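Local coordinates for protein lipase (Pelosinus fermentans, PDB 5AH0) that probably hydrolyses ester bonds as a zinc-binding lipase of the alpha/beta-hydrolase superfamily that also degrades the polyester poly(butylene adipate-co-terephthalate), at residues Val120-Gln125 / Arg245-Trp250; Pro162-Thr167 / Pro326-Ser331; His154-Ile159 / Ile257-Tyr262. One frame throughout, in Å; residues are numbered along the deposited sequence.

Contact 1: residues Val120-Gln125 / Arg245-Trp250; sequences VRTLVQ and RVLNQW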
loop_
_atom_site.group_PDB
_atom_site.type_symbol
_atom_site.label_atom_id
_atom_site.label_comp_id
_atom_site.label_asym_id
_atom_site.label_seq_id
_atom_site.Cartn_x
_atom_site.Cartn_y
_atom_site.Cartn_z
ATOM N N VAL A 120 4.039 4.773 1.663
ATOM C CA VAL A 120 5.254 5.400 1.154
ATOM C C VAL A 120 5.283 6.908 1.402
ATOM O O VAL A 120 6.361 7.486 1.567
ATOM C CB VAL A 120 5.448 5.105 -0.341
ATOM C CG1 VAL A 120 5.612 3.597 -0.551
ATOM C CG2 VAL A 120 4.295 5.652 -1.162
ATOM N N ARG A 121 4.109 7.534 1.463
ATOM C CA ARG A 121 4.003 8.913 1.948
ATOM C C ARG A 121 4.560 8.991 3.374
ATOM O O ARG A 121 5.257 9.939 3.752
ATOM C CB ARG A 121 2.551 9.392 1.941
ATOM C CG ARG A 121 1.988 9.797 0.585
ATOM C CD ARG A 121 0.468 9.981 0.689
ATOM N NE ARG A 121 0.107 10.935 1.742
ATOM C CZ ARG A 121 -1.065 10.961 2.368
ATOM N NH1 ARG A 121 -2.015 10.083 2.065
ATOM N NH2 ARG A 121 -1.289 11.870 3.302
ATOM N N THR A 122 4.236 7.977 4.164
ATOM C CA THR A 122 4.661 7.918 5.551
ATOM C C THR A 122 6.158 7.659 5.633
ATOM O O THR A 122 6.866 8.279 6.437
ATOM C CB THR A 122 3.890 6.831 6.310
ATOM O OG1 THR A 122 2.484 7.092 6.192
ATOM C CG2 THR A 122 4.283 6.800 7.774
ATOM N N LEU A 123 6.642 6.754 4.791
ATOM C CA LEU A 123 8.066 6.470 4.735
ATOM C C LEU A 123 8.879 7.736 4.492
ATOM O O LEU A 123 9.860 7.975 5.189
ATOM C CB LEU A 123 8.373 5.439 3.654
ATOM C CG LEU A 123 9.866 5.211 3.439
ATOM C CD1 LEU A 123 10.477 4.570 4.673
ATOM C CD2 LEU A 123 10.106 4.356 2.203
ATOM N N VAL A 124 8.482 8.545 3.509
ATOM C CA VAL A 124 9.285 9.721 3.160
ATOM C C VAL A 124 9.183 10.784 4.254
ATOM O O VAL A 124 10.123 11.563 4.462
ATOM C CB VAL A 124 8.884 10.340 1.789
ATOM C CG1 VAL A 124 9.012 9.309 0.666
ATOM C CG2 VAL A 124 7.485 10.925 1.839
ATOM N N GLN A 125 8.059 10.792 4.968
ATOM C CA GLN A 125 7.884 11.717 6.085
ATOM C C GLN A 125 8.892 11.403 7.187
ATOM O O GLN A 125 9.463 12.305 7.797
ATOM C CB GLN A 125 6.462 11.662 6.638
ATOM C CG GLN A 125 6.165 12.793 7.614
ATOM C CD GLN A 125 6.014 14.144 6.931
ATOM O OE1 GLN A 125 5.559 14.233 5.789
ATOM N NE2 GLN A 125 6.443 15.199 7.613
ATOM N N ARG A 245 -7.631 10.707 7.541
ATOM C CA ARG A 245 -7.740 12.084 7.962
ATOM C C ARG A 245 -6.617 12.420 8.917
ATOM O O ARG A 245 -5.885 13.393 8.726
ATOM C CB ARG A 245 -9.096 12.286 8.626
ATOM C CG ARG A 245 -9.622 13.664 8.534
ATOM C CD ARG A 245 -11.085 13.742 8.908
ATOM N NE ARG A 245 -11.417 13.088 10.169
ATOM C CZ ARG A 245 -12.559 13.296 10.812
ATOM N NH1 ARG A 245 -13.442 14.150 10.314
ATOM N NH2 ARG A 245 -12.813 12.669 11.953
ATOM N N VAL A 246 -6.482 11.584 9.943
ATOM C CA VAL A 246 -5.470 11.756 10.971
ATOM C C VAL A 246 -4.072 11.716 10.369
ATOM O O VAL A 246 -3.228 12.575 10.662
ATOM C CB VAL A 246 -5.599 10.673 12.063
ATOM C CG1 VAL A 246 -4.436 10.753 13.045
ATOM C CG2 VAL A 246 -6.926 10.820 12.790
ATOM N N LEU A 247 -3.824 10.711 9.533
ATOM C CA LEU A 247 -2.525 10.572 8.879
ATOM C C LEU A 247 -2.195 11.824 8.062
ATOM O O LEU A 247 -1.056 12.291 8.053
ATOM C CB LEU A 247 -2.509 9.327 7.985
ATOM C CG LEU A 247 -1.164 8.832 7.453
ATOM C CD1 LEU A 247 -0.398 8.159 8.565
ATOM C CD2 LEU A 247 -1.365 7.871 6.284
ATOM N N ASN A 248 -3.208 12.371 7.399
ATOM C CA ASN A 248 -3.047 13.531 6.533
ATOM C C ASN A 248 -2.546 14.775 7.249
ATOM O O ASN A 248 -1.934 15.642 6.632
ATOM C CB ASN A 248 -4.377 13.856 5.852
ATOM C CG ASN A 248 -4.695 12.910 4.719
ATOM O OD1 ASN A 248 -3.983 11.929 4.501
ATOM N ND2 ASN A 248 -5.781 13.183 4.000
ATOM N N GLN A 249 -2.806 14.864 8.548
ATOM C CA GLN A 249 -2.417 16.036 9.315
ATOM C C GLN A 249 -0.909 16.175 9.414
ATOM O O GLN A 249 -0.388 17.287 9.439
ATOM C CB GLN A 249 -3.027 15.992 10.713
ATOM C CG GLN A 249 -4.379 16.682 10.811
ATOM C CD GLN A 249 -4.982 16.580 12.199
ATOM O OE1 GLN A 249 -4.935 15.521 12.829
ATOM N NE2 GLN A 249 -5.558 17.681 12.683
ATOM N N TRP A 250 -0.206 15.046 9.472
ATOM C CA TRP A 250 1.230 15.076 9.736
ATOM C C TRP A 250 2.095 14.443 8.637
ATOM O O TRP A 250 3.326 14.540 8.680
ATOM C CB TRP A 250 1.521 14.397 11.076
ATOM C CG TRP A 250 1.389 12.907 11.048
ATOM C CD1 TRP A 250 0.244 12.181 11.172
ATOM C CD2 TRP A 250 2.454 11.960 10.901
ATOM N NE1 TRP A 250 0.525 10.837 11.105
ATOM C CE2 TRP A 250 1.875 10.674 10.936
ATOM C CE3 TRP A 250 3.840 12.075 10.742
ATOM C CZ2 TRP A 250 2.636 9.508 10.817
ATOM C CZ3 TRP A 250 4.596 10.915 10.621
ATOM C CH2 TRP A 250 3.991 9.647 10.661
HETATM O O HOH W 1 -4.283 9.286 3.785
#
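Arg121 reaches from helix 116-129 to Asn248 on helix 241-250 and donates from NH2 to OD1 over 2.9 Å in a nearly straight bond (173°). The two helices belong to the alpha/beta-hydrolase fold; helix 116-129 follows central strand 108-113, the place of the helix after the nucleophile elbow in that fold. Their local axes stand 11.0 Å apart, a separation bridged by side chains. OD1 lies at the edge of the guanidinium, in its plane, whereas NH2 approaches the amide from above its carbonyl plane. A water closes a second path, accepting from Arg121 NH1 at 3.0 Å and donating to Asn248 OD1 at 2.8 Å, so one oxygen takes both donors. The amide is held at its other end as well, Asn248 ND2 being bonded to the carbonyl of Ile328.

The next residue, Thr122, meets Leu247 at about a right angle, its OG1 3.9 Å from Leu247 CD1. That hydroxyl is hydrogen-bonded to Gln118 O within its own helix, and its approach to Leu247 is a packing contact. Thr122 also touches Ala58 of helix 54-66, which carries the zinc ligand Asp56, and its side chain is about 10 Å from the zinc ion. Trp250 swings its indole toward helix 116-129 with CG between its backbone N and carbonyl carbon (chi1 73°), and CH2 comes to 4.1 Å from Thr122 CG2. Gln125 completes the contact: OE1 accepts from Lys252 N, while CG lies obliquely against the indole, 3.9 Å from Trp250 CZ3.

Contact 2: residues Pro162-Thr167 / Pro326-Ser331; sequences PHDGTT and PKIWSS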
loop_
_atom_site.group_PDB
_atom_site.type_symbol
_atom_site.label_atom_id
_atom_site.label_comp_id
_atom_site.label_asym_id
_atom_site.label_seq_id
_atom_site.Cartn_x
_atom_site.Cartn_y
_atom_site.Cartn_z
ATOM N N PRO A 162 -6.047 5.128 -1.212
ATOM C CA PRO A 162 -7.035 5.797 -0.363
ATOM C C PRO A 162 -6.422 6.930 0.471
ATOM O O PRO A 162 -6.259 6.821 1.699
ATOM C CB PRO A 162 -7.532 4.666 0.541
ATOM C CG PRO A 162 -6.297 3.788 0.714
ATOM C CD PRO A 162 -5.530 3.891 -0.596
ATOM N N HIS A 163 -6.106 8.032 -0.193
ATOM C CA HIS A 163 -5.453 9.135 0.491
ATOM C C HIS A 163 -6.397 9.857 1.454
ATOM O O HIS A 163 -5.947 10.538 2.368
ATOM C CB HIS A 163 -4.881 10.108 -0.530
ATOM C CG HIS A 163 -3.772 9.535 -1.350
ATOM N ND1 HIS A 163 -2.534 9.241 -0.821
ATOM C CD2 HIS A 163 -3.712 9.195 -2.659
ATOM C CE1 HIS A 163 -1.754 8.755 -1.771
ATOM N NE2 HIS A 163 -2.446 8.714 -2.895
ATOM N N ASP A 164 -7.699 9.697 1.254
ATOM C CA ASP A 164 -8.706 10.223 2.175
ATOM C C ASP A 164 -9.459 9.079 2.864
ATOM O O ASP A 164 -10.465 9.294 3.548
ATOM C CB ASP A 164 -9.687 11.125 1.427
ATOM C CG ASP A 164 -9.070 12.456 1.023
ATOM O OD1 ASP A 164 -8.165 12.946 1.736
ATOM O OD2 ASP A 164 -9.483 13.006 -0.020
ATOM N N GLY A 165 -8.959 7.859 2.675
ATOM C CA GLY A 165 -9.567 6.674 3.250
ATOM C C GLY A 165 -10.576 6.018 2.319
ATOM O O GLY A 165 -10.765 6.480 1.192
ATOM N N THR A 166 -11.202 4.939 2.804
ATOM C CA THR A 166 -12.250 4.196 2.105
ATOM C C THR A 166 -13.473 3.914 2.960
ATOM O O THR A 166 -13.332 3.473 4.101
ATOM C CB THR A 166 -11.779 2.830 1.650
ATOM O OG1 THR A 166 -10.485 2.934 1.068
ATOM C CG2 THR A 166 -12.741 2.305 0.640
ATOM N N THR A 167 -14.671 4.073 2.398
ATOM C CA THR A 167 -15.881 3.724 3.136
ATOM C C THR A 167 -15.971 2.200 3.336
ATOM O O THR A 167 -16.750 1.718 4.147
ATOM C CB THR A 167 -17.135 4.275 2.437
ATOM O OG1 THR A 167 -17.177 3.836 1.083
ATOM C CG2 THR A 167 -17.065 5.780 2.419
ATOM N N PRO A 326 -4.137 13.341 -1.006
ATOM C CA PRO A 326 -4.719 13.614 0.306
ATOM C C PRO A 326 -5.303 15.012 0.347
ATOM O O PRO A 326 -4.577 15.973 0.093
ATOM C CB PRO A 326 -3.530 13.483 1.256
ATOM C CG PRO A 326 -2.336 13.760 0.414
ATOM C CD PRO A 326 -2.665 13.288 -0.968
ATOM N N LYS A 327 -6.596 15.115 0.644
ATOM C CA LYS A 327 -7.280 16.398 0.705
ATOM C C LYS A 327 -7.752 16.739 2.108
ATOM O O LYS A 327 -7.616 17.876 2.566
ATOM C CB LYS A 327 -8.481 16.419 -0.244
ATOM C CG LYS A 327 -8.145 16.713 -1.690
ATOM C CD LYS A 327 -8.266 15.476 -2.516
ATOM C CE LYS A 327 -9.658 14.918 -2.456
ATOM N NZ LYS A 327 -9.668 13.597 -3.119
ATOM N N ILE A 328 -8.326 15.750 2.779
ATOM C CA ILE A 328 -8.963 15.971 4.065
ATOM C C ILE A 328 -7.920 16.122 5.168
ATOM O O ILE A 328 -7.057 15.265 5.334
ATOM C CB ILE A 328 -9.931 14.821 4.383
ATOM C CG1 ILE A 328 -10.887 14.604 3.210
ATOM C CG2 ILE A 328 -10.746 15.112 5.605
ATOM C CD1 ILE A 328 -11.877 13.498 3.447
ATOM N N TRP A 329 -8.004 17.229 5.907
ATOM C CA TRP A 329 -7.017 17.602 6.923
ATOM C C TRP A 329 -5.615 17.634 6.331
ATOM O O TRP A 329 -4.632 17.277 6.993
ATOM C CB TRP A 329 -7.049 16.653 8.117
ATOM C CG TRP A 329 -8.274 16.761 8.941
ATOM C CD1 TRP A 329 -9.397 17.489 8.661
ATOM C CD2 TRP A 329 -8.514 16.123 10.200
ATOM N NE1 TRP A 329 -10.324 17.336 9.664
ATOM C CE2 TRP A 329 -9.807 16.503 10.620
ATOM C CE3 TRP A 329 -7.768 15.254 11.005
ATOM C CZ2 TRP A 329 -10.364 16.053 11.818
ATOM C CZ3 TRP A 329 -8.318 14.811 12.193
ATOM C CH2 TRP A 329 -9.608 15.211 12.589
ATOM N N SER A 330 -5.521 18.057 5.077
ATOM C CA SER A 330 -4.231 18.117 4.412
ATOM C C SER A 330 -4.056 19.456 3.708
ATOM O O SER A 330 -5.039 20.113 3.346
ATOM C CB SER A 330 -4.078 16.966 3.414
ATOM O OG SER A 330 -2.770 16.956 2.861
ATOM N N SER A 331 -2.805 19.869 3.541
ATOM C CA SER A 331 -2.506 21.089 2.807
ATOM C C SER A 331 -1.778 20.792 1.503
ATOM O O SER A 331 -1.382 21.711 0.791
ATOM C CB SER A 331 -1.684 22.037 3.675
ATOM O OG SER A 331 -2.396 22.332 4.863
#
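Asp164 and Lys327 meet with their side chains at about a right angle, and the Asp164 carboxylate divides its two oxygens between backbone and side chain of the 326-331 loop. OD1 takes two successive amides: Lys327 N, 2.9 Å from Asp164 OD1, uses the syn lone pair, while Ile328 N, at 3.0 Å from the same oxygen, comes from above the carboxylate plane in a bond of 174°. OD2 faces the lysine end, where it forms a salt bridge with Lys327 NZ at 3.2 Å, although the position of NZ is less certain. The lysine bends at chi2 and chi3, which brings its end round to OD2, and Asn324 is its other partner. Two amide N-H groups on one oxygen of a buried carboxylate would be expected to favour its charged form.

Ile328 runs obliquely to Asp164, its CD1 resting 3.8 Å from Asp164 CB, and so shields the aliphatic root of the acid. His163 and Pro326 lie side by side and point the same way, with His163 CB 3.4 Å from Pro326 N. The imidazole also lies obliquely against Pro326, while its NE2 bonds to Thr158 OG1.

Each loop is bent into a beta turn, type I from Pro162 to Gly165 and type II from Lys327 to Ser330. The first loop leaves the C-terminal end of strand 153-159, the end of the sheet's strands at which active-site loops gather in alpha/beta hydrolases.

Contact 3: residues His154-Ile159 / Ile257-Tyr262; sequences HSITTI and IYYFSY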
loop_
_atom_site.group_PDB
_atom_site.type_symbol
_atom_site.label_atom_id
_atom_site.label_comp_id
_atom_site.label_asym_id
_atom_site.label_seq_id
_atom_site.Cartn_x
_atom_site.Cartn_y
_atom_site.Cartn_z
ATOM N N HIS A 154 12.995 10.007 -4.974
ATOM C CA HIS A 154 12.917 11.022 -6.009
ATOM C C HIS A 154 11.469 11.276 -6.411
ATOM O O HIS A 154 11.063 12.413 -6.657
ATOM C CB HIS A 154 13.750 10.625 -7.225
ATOM C CG HIS A 154 14.098 11.782 -8.106
ATOM N ND1 HIS A 154 13.467 12.026 -9.306
ATOM C CD2 HIS A 154 14.996 12.782 -7.942
ATOM C CE1 HIS A 154 13.971 13.120 -9.851
ATOM N NE2 HIS A 154 14.903 13.596 -9.045
ATOM N N SER A 155 10.691 10.206 -6.499
ATOM C CA SER A 155 9.293 10.331 -6.867
ATOM C C SER A 155 8.426 9.331 -6.149
ATOM O O SER A 155 8.883 8.270 -5.727
ATOM C CB SER A 155 9.113 10.144 -8.370
ATOM O OG SER A 155 9.554 8.853 -8.757
ATOM N N ILE A 156 7.149 9.669 -6.054
ATOM C CA ILE A 156 6.165 8.770 -5.506
ATOM C C ILE A 156 5.010 8.653 -6.495
ATOM O O ILE A 156 4.386 9.653 -6.864
ATOM C CB ILE A 156 5.658 9.263 -4.140
ATOM C CG1 ILE A 156 6.718 9.026 -3.061
ATOM C CG2 ILE A 156 4.337 8.595 -3.768
ATOM C CD1 ILE A 156 6.200 9.281 -1.662
ATOM N N THR A 157 4.744 7.432 -6.944
ATOM C CA THR A 157 3.588 7.188 -7.777
ATOM C C THR A 157 2.632 6.322 -6.994
ATOM O O THR A 157 3.018 5.255 -6.520
ATOM C CB THR A 157 3.954 6.489 -9.081
ATOM O OG1 THR A 157 4.841 7.319 -9.832
ATOM C CG2 THR A 157 2.695 6.207 -9.919
ATOM N N THR A 158 1.394 6.778 -6.827
ATOM C CA THR A 158 0.412 5.961 -6.137
ATOM C C THR A 158 -0.728 5.634 -7.078
ATOM O O THR A 158 -1.129 6.442 -7.917
ATOM C CB THR A 158 -0.124 6.622 -4.850
ATOM O OG1 THR A 158 -0.972 7.723 -5.185
ATOM C CG2 THR A 158 1.041 7.092 -3.963
ATOM N N ILE A 159 -1.187 4.395 -6.976
ATOM C CA ILE A 159 -2.199 3.872 -7.863
ATOM C C ILE A 159 -3.344 3.306 -7.067
ATOM O O ILE A 159 -3.144 2.383 -6.271
ATOM C CB ILE A 159 -1.632 2.775 -8.752
ATOM C CG1 ILE A 159 -0.373 3.276 -9.457
ATOM C CG2 ILE A 159 -2.701 2.294 -9.751
ATOM C CD1 ILE A 159 0.295 2.228 -10.309
ATOM N N ILE A 257 10.283 15.888 -3.805
ATOM C CA ILE A 257 9.733 14.647 -4.339
ATOM C C ILE A 257 8.668 14.896 -5.412
ATOM O O ILE A 257 7.703 15.624 -5.181
ATOM C CB ILE A 257 9.086 13.795 -3.232
ATOM C CG1 ILE A 257 10.072 13.514 -2.104
ATOM C CG2 ILE A 257 8.544 12.488 -3.808
ATOM C CD1 ILE A 257 9.500 12.613 -1.029
ATOM N N TYR A 258 8.820 14.276 -6.575
ATOM C CA TYR A 258 7.763 14.332 -7.575
ATOM C C TYR A 258 6.608 13.395 -7.170
ATOM O O TYR A 258 6.838 12.245 -6.789
ATOM C CB TYR A 258 8.309 13.946 -8.950
ATOM C CG TYR A 258 9.157 15.006 -9.626
ATOM C CD1 TYR A 258 8.571 16.056 -10.332
ATOM C CD2 TYR A 258 10.545 14.947 -9.575
ATOM C CE1 TYR A 258 9.347 17.022 -10.957
ATOM C CE2 TYR A 258 11.322 15.904 -10.196
ATOM C CZ TYR A 258 10.717 16.937 -10.886
ATOM O OH TYR A 258 11.493 17.892 -11.505
ATOM N N TYR A 259 5.370 13.878 -7.231
ATOM C CA TYR A 259 4.238 13.035 -6.871
ATOM C C TYR A 259 3.322 12.789 -8.069
ATOM O O TYR A 259 2.846 13.732 -8.708
ATOM C CB TYR A 259 3.427 13.653 -5.736
ATOM C CG TYR A 259 4.112 13.657 -4.385
ATOM C CD1 TYR A 259 5.018 14.657 -4.052
ATOM C CD2 TYR A 259 3.823 12.695 -3.427
ATOM C CE1 TYR A 259 5.637 14.688 -2.807
ATOM C CE2 TYR A 259 4.436 12.718 -2.175
ATOM C CZ TYR A 259 5.340 13.720 -1.871
ATOM O OH TYR A 259 5.963 13.759 -0.644
ATOM N N PHE A 260 3.078 11.519 -8.367
ATOM C CA PHE A 260 2.094 11.149 -9.379
ATOM C C PHE A 260 1.024 10.243 -8.772
ATOM O O PHE A 260 1.340 9.238 -8.129
ATOM C CB PHE A 260 2.764 10.442 -10.557
ATOM C CG PHE A 260 3.805 11.266 -11.244
ATOM C CD1 PHE A 260 3.453 12.159 -12.244
ATOM C CD2 PHE A 260 5.138 11.156 -10.892
ATOM C CE1 PHE A 260 4.414 12.919 -12.885
ATOM C CE2 PHE A 260 6.101 11.915 -11.523
ATOM C CZ PHE A 260 5.736 12.801 -12.523
ATOM N N SER A 261 -0.238 10.583 -9.015
ATOM C CA SER A 261 -1.355 9.788 -8.520
ATOM C C SER A 261 -2.294 9.389 -9.654
ATOM O O SER A 261 -2.752 10.231 -10.428
ATOM C CB SER A 261 -2.133 10.555 -7.464
ATOM O OG SER A 261 -2.864 11.601 -8.070
ATOM N N TYR A 262 -2.569 8.095 -9.748
ATOM C CA TYR A 262 -3.503 7.575 -10.724
ATOM C C TYR A 262 -4.805 7.210 -10.036
ATOM O O TYR A 262 -4.786 6.636 -8.952
ATOM C CB TYR A 262 -2.911 6.358 -11.433
ATOM C CG TYR A 262 -1.800 6.699 -12.393
ATOM C CD1 TYR A 262 -0.484 6.777 -11.965
ATOM C CD2 TYR A 262 -2.072 6.952 -13.733
ATOM C CE1 TYR A 262 0.536 7.098 -12.840
ATOM C CE2 TYR A 262 -1.059 7.276 -14.618
ATOM C CZ TYR A 262 0.242 7.346 -14.170
ATOM O OH TYR A 262 1.246 7.665 -15.054
#
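Strands 154-159 and 258-262 run parallel, 12° apart, and pair from Ser155 with Tyr258 to Ile159 with Tyr262 in the central sheet of an alpha/beta-hydrolase fold. Five backbone hydrogen bonds join them without a bulge. Ile156 and Thr158 of the first strand each use both N-H and C=O: Ile156 N bonds to Tyr258 O at 2.7 Å, and Ile156 O receives Phe260 N at 2.7 Å. The long excursion between the strands contains helices but no strand, so they are joined by a helical connection, as in a beta-alpha-beta crossover.

On the face carrying Ser155, Thr157 and Ile159, helix 370-380 packs over the sheet. Thr157 sets OG1 beside its backbone N (chi1 -61°), which brings that oxygen 3.8 Å from Phe260 CB and sends CG2 the other way. Thr157 CG2 meets the Tyr262 ring at its edge and in its plane, 3.7 Å from Tyr262 CE1. A glycine in place of Thr157 would probably leave the Tyr262 edge without its methyl neighbour and open a gap beside Phe260 CB. At the start of the strands, the His154 and Tyr258 side chains lie side by side, their ring planes 45° apart, CE1 of the histidine standing at the tyrosine edge.

On the opposite face Ile156 packs on Val120 and Val124 of helix 116-129, and Tyr259 on Val124. Here Ile156 CD1 lies 3.9 Å from Tyr259 CE2, and the phenol OH bonds to Gln254 N. One face of that same ring is roofed by Ile257, whose CG2 sits 3.8 Å above its plane, offset toward the rim.

Overall arrangement
All three contacts are buried, but their chemistry follows their place in the fold. Contact 3 lies within the central sheet and relies on backbone hydrogen bonds flanked by apolar and aromatic side chains. Contact 1 stands a layer out: Val124 of its first helix packs on Ile257 of contact 3, and its two helices are joined by a buried arginine-asparagine bond with a water and by packing against an indole. Contact 2 joins two loops chiefly through one carboxylate, with Lys327 and Ile328 partly exposed. Contacts 1 and 2 touch directly, Asn248 ND2 bonding to His163 O and Arg121 NH1 weakly to His163 ND1. The same histidine links contact 2 to contact 3, and helix 241-250 leads along the chain into strand 258-265.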